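Periplasmic protein (Legionella pneumophila subsp. pneumophila, PDB 4FGQ) acts as a calcium-dependent periplasmic protease, probably a cysteine proteinase of the bacterial transglutaminase-like family. Local coordinates at residues G22-R25 against K26-T29; G83-C86 against E87-A90. One frame throughout, in Å; residues are numbered along the deposited sequence.

The two contacts come in series along the chain and lie on different helices: contact 1 makes up the first turns of helix 22-38, at the surface and about 19 Å from the centre of the chain, while contact 2 joins strand 83-84 to the start of helix 86-100, buried about 7 Å from that centre. Their own centres are about 18 Å apart, and their nearest atoms, about 6 Å apart, do not touch. Helix 75-81, just before contact 2 in the chain, also packs against Phe28 of contact 1. The calcium ligands Asp85, Glu87 and Asp88 belong to contact 2, whereas contact 1 is peripheral packing away from that site.

Contact 1: residues G22-R25 against K26-T29; sequences GDTR and KRFT
Arg27 folds back over Thr24 at the start of the helix. Its guanidinium lays one face over Thr24 CA, which sits 3.7 Å above the plane and toward the rim, and Arg27 NH2 comes to 3.2 Å from Thr24 OG1. The chain bends at chi3 (-60°), and Arg27 CG also lies 3.3 Å from Asp23 O. Phe28 lies alongside Thr24, their side chains pointing the same way, with Thr24 CG2 3.9 Å from Phe28 CE2. With CG2 anti to the backbone N, the methyl lies along the ring and also touches Arg27 NH2, while OG1 lies nearer that nitrogen. These are i to i+3 and i to i+4 contacts along the first turns of helix 22-38, whose backbone bonds include Phe28 N to Thr24 O. Lys26 reaches back along the same helix, and one water ties its amine to the chain, donating to Gly22 O (2.8 Å) and accepting from Lys26 NZ (2.9 Å). Further out, Arg27 NE donates to Ile79 O, holding the guanidinium against helix 75-81. Phe28 is buried between that helix and helix 10-17, touching Leu16, Val76 and Val80, and its ring meets Tyr20. Arg25 NE donates to Ala17 O.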
loop_
_atom_site.group_PDB
_atom_site.type_symbol
_atom_site.label_atom_id
_atom_site.label_comp_id
_atom_site.label_asym_id
_atom_site.label_seq_id
_atom_site.Cartn_x
_atom_site.Cartn_y
_atom_site.Cartn_z
ATOM N N GLY A 22 23.728 -2.836 6.300
ATOM C CA GLY A 22 23.391 -4.202 5.951
ATOM C C GLY A 22 22.196 -4.302 5.028
ATOM O O GLY A 22 22.075 -3.534 4.068
ATOM N N ASP A 23 21.307 -5.246 5.318
ATOM C CA ASP A 23 20.166 -5.490 4.445
ATOM C C ASP A 23 19.154 -4.353 4.479
ATOM O O ASP A 23 18.443 -4.126 3.496
ATOM C CB ASP A 23 19.495 -6.822 4.782
ATOM C CG ASP A 23 20.337 -8.016 4.367
ATOM O OD1 ASP A 23 21.239 -7.843 3.517
ATOM O OD2 ASP A 23 20.092 -9.128 4.883
ATOM N N THR A 24 19.088 -3.641 5.601
ATOM C CA THR A 24 18.146 -2.528 5.707
ATOM C C THR A 24 18.542 -1.432 4.726
ATOM O O THR A 24 17.692 -0.902 4.014
ATOM C CB THR A 24 18.086 -1.960 7.130
ATOM O OG1 THR A 24 17.738 -3.011 8.041
ATOM C CG2 THR A 24 17.036 -0.849 7.218
ATOM N N ARG A 25 19.833 -1.110 4.684
ATOM C CA ARG A 25 20.336 -0.140 3.716
ATOM C C ARG A 25 19.999 -0.593 2.303
ATOM O O ARG A 25 19.522 0.198 1.490
ATOM C CB ARG A 25 21.849 0.049 3.859
ATOM C CG ARG A 25 22.470 0.889 2.741
ATOM C CD ARG A 25 23.959 1.133 2.981
ATOM N NE ARG A 25 24.194 1.947 4.174
ATOM C CZ ARG A 25 25.395 2.326 4.606
ATOM N NH1 ARG A 25 26.487 1.963 3.946
ATOM N NH2 ARG A 25 25.506 3.066 5.706
ATOM N N LYS A 26 20.235 -1.875 2.023
ATOM C CA LYS A 26 19.927 -2.445 0.713
ATOM C C LYS A 26 18.451 -2.337 0.352
ATOM O O LYS A 26 18.121 -2.164 -0.815
ATOM C CB LYS A 26 20.366 -3.908 0.623
ATOM C CG LYS A 26 21.870 -4.106 0.564
ATOM C CD LYS A 26 22.207 -5.564 0.324
ATOM C CE LYS A 26 23.667 -5.734 -0.033
ATOM N NZ LYS A 26 24.532 -4.862 0.799
ATOM N N ARG A 27 17.563 -2.467 1.334
ATOM C CA ARG A 27 16.133 -2.361 1.060
ATOM C C ARG A 27 15.746 -0.940 0.654
ATOM O O ARG A 27 14.935 -0.750 -0.255
ATOM C CB ARG A 27 15.285 -2.834 2.253
ATOM C CG ARG A 27 15.304 -4.347 2.451
ATOM C CD ARG A 27 14.192 -4.845 3.392
ATOM N NE ARG A 27 14.251 -4.294 4.751
ATOM C CZ ARG A 27 15.018 -4.756 5.734
ATOM N NH1 ARG A 27 15.843 -5.782 5.533
ATOM N NH2 ARG A 27 14.970 -4.177 6.929
ATOM N N PHE A 28 16.307 0.053 1.338
ATOM C CA PHE A 28 16.050 1.446 0.972
ATOM C C PHE A 28 16.535 1.730 -0.447
ATOM O O PHE A 28 15.808 2.302 -1.263
ATOM C CB PHE A 28 16.691 2.420 1.970
ATOM C CG PHE A 28 15.861 2.652 3.207
ATOM C CD1 PHE A 28 14.686 3.390 3.139
ATOM C CD2 PHE A 28 16.250 2.131 4.430
ATOM C CE1 PHE A 28 13.915 3.608 4.276
ATOM C CE2 PHE A 28 15.486 2.342 5.566
ATOM C CZ PHE A 28 14.321 3.080 5.495
ATOM N N THR A 29 17.754 1.308 -0.750
ATOM C CA THR A 29 18.310 1.533 -2.084
ATOM C C THR A 29 17.469 0.858 -3.159
ATOM O O THR A 29 17.232 1.427 -4.232
ATOM C CB THR A 29 19.761 1.039 -2.167
ATOM O OG1 THR A 29 20.570 1.820 -1.275
ATOM C CG2 THR A 29 20.300 1.177 -3.587
HETATM O O HOH W 1 24.450 -2.744 2.772
#

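Contact 2: residues G83-C86 against E87-A90; sequences GGDC and EDFA
Asp85 OD1 is gripped by two backbone N-H groups of the following helix, a sound bond from Asp88 N (3.0 Å, 159°), met nearly along the C-O axis, and a weak one from Glu87 N. Asp88 OD2 in turn accepts from Asp85 N (2.9 Å), which meets it from above the carboxylate plane. Together they form a capping box with Asp85 as N-cap of helix 86-100. A chi1 of 62° sets the Asp85 carboxylate between its backbone N and carbonyl carbon, turned over the first helical turn. The two carboxylates cross with planes 18° apart, and OD1 of Asp85 is just 3.2 Å from OD2 of Asp88. This gathering of carboxylates is consistent with a calcium site: Asp85, Glu87 and Asp88 are ligands in this protein, with Asp69 and Tyr71, although no ion is bound to this chain in the model. Here Asp85 OD2 accepts from Asp69 N, and Asp88 OD1 from Lys73 N. A water lies 2.6 Å from Asp85 OD2 and 2.7 Å from Glu87 OE1. The edge of the Phe89 ring meets two backbone carbonyls, Phe89 CD1 lying 3.2 Å from Asp85 O and Phe89 CE1 3.2 Å from Gly84 O.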
loop_
_atom_site.group_PDB
_atom_site.type_symbol
_atom_site.label_atom_id
_atom_site.label_comp_id
_atom_site.label_asym_id
_atom_site.label_seq_id
_atom_site.Cartn_x
_atom_site.Cartn_y
_atom_site.Cartn_z
ATOM N N GLY A 83 8.880 -5.487 6.589
ATOM C CA GLY A 83 7.539 -5.961 6.294
ATOM C C GLY A 83 6.510 -5.413 7.265
ATOM O O GLY A 83 6.765 -4.427 7.945
ATOM N N GLY A 84 5.351 -6.060 7.338
ATOM C CA GLY A 84 4.243 -5.542 8.127
ATOM C C GLY A 84 3.002 -6.365 7.861
ATOM O O GLY A 84 3.102 -7.437 7.253
ATOM N N ASP A 85 1.836 -5.883 8.297
ATOM C CA ASP A 85 0.596 -6.618 8.053
ATOM C C ASP A 85 -0.049 -6.207 6.733
ATOM O O ASP A 85 0.514 -5.399 5.997
ATOM C CB ASP A 85 -0.378 -6.510 9.242
ATOM C CG ASP A 85 -0.832 -5.081 9.524
ATOM O OD1 ASP A 85 -0.894 -4.265 8.588
ATOM O OD2 ASP A 85 -1.155 -4.778 10.693
ATOM N N CYS A 86 -1.219 -6.758 6.426
ATOM C CA CYS A 86 -1.840 -6.513 5.124
ATOM C C CYS A 86 -2.097 -5.027 4.880
ATOM O O CYS A 86 -2.004 -4.540 3.745
ATOM C CB CYS A 86 -3.142 -7.301 4.996
ATOM S SG CYS A 86 -4.377 -6.898 6.269
ATOM N N GLU A 87 -2.404 -4.306 5.951
ATOM C CA GLU A 87 -2.680 -2.882 5.849
ATOM C C GLU A 87 -1.382 -2.154 5.498
ATOM O O GLU A 87 -1.354 -1.267 4.631
ATOM C CB GLU A 87 -3.306 -2.375 7.159
ATOM C CG GLU A 87 -4.536 -3.200 7.590
ATOM C CD GLU A 87 -5.124 -2.775 8.928
ATOM O OE1 GLU A 87 -4.402 -2.167 9.751
ATOM O OE2 GLU A 87 -6.321 -3.054 9.162
ATOM N N ASP A 88 -0.292 -2.557 6.146
ATOM C CA ASP A 88 1.011 -1.949 5.884
ATOM C C ASP A 88 1.491 -2.181 4.449
ATOM O O ASP A 88 2.082 -1.287 3.843
ATOM C CB ASP A 88 2.065 -2.451 6.876
ATOM C CG ASP A 88 1.626 -2.309 8.332
ATOM O OD1 ASP A 88 0.902 -1.345 8.680
ATOM O OD2 ASP A 88 2.010 -3.167 9.153
ATOM N N PHE A 89 1.234 -3.372 3.904
ATOM C CA PHE A 89 1.580 -3.653 2.503
ATOM C C PHE A 89 0.816 -2.719 1.573
ATOM O O PHE A 89 1.375 -2.169 0.615
ATOM C CB PHE A 89 1.221 -5.096 2.121
ATOM C CG PHE A 89 2.279 -6.123 2.460
ATOM C CD1 PHE A 89 2.578 -6.436 3.781
ATOM C CD2 PHE A 89 2.922 -6.829 1.451
ATOM C CE1 PHE A 89 3.525 -7.394 4.094
ATOM C CE2 PHE A 89 3.869 -7.804 1.760
ATOM C CZ PHE A 89 4.179 -8.075 3.088
ATOM N N ALA A 90 -0.473 -2.541 1.842
ATOM C CA ALA A 90 -1.295 -1.697 0.975
ATOM C C ALA A 90 -0.845 -0.238 1.031
ATOM O O ALA A 90 -0.833 0.462 0.011
ATOM C CB ALA A 90 -2.771 -1.822 1.350
HETATM O O HOH W 2 -1.816 -2.285 10.386
#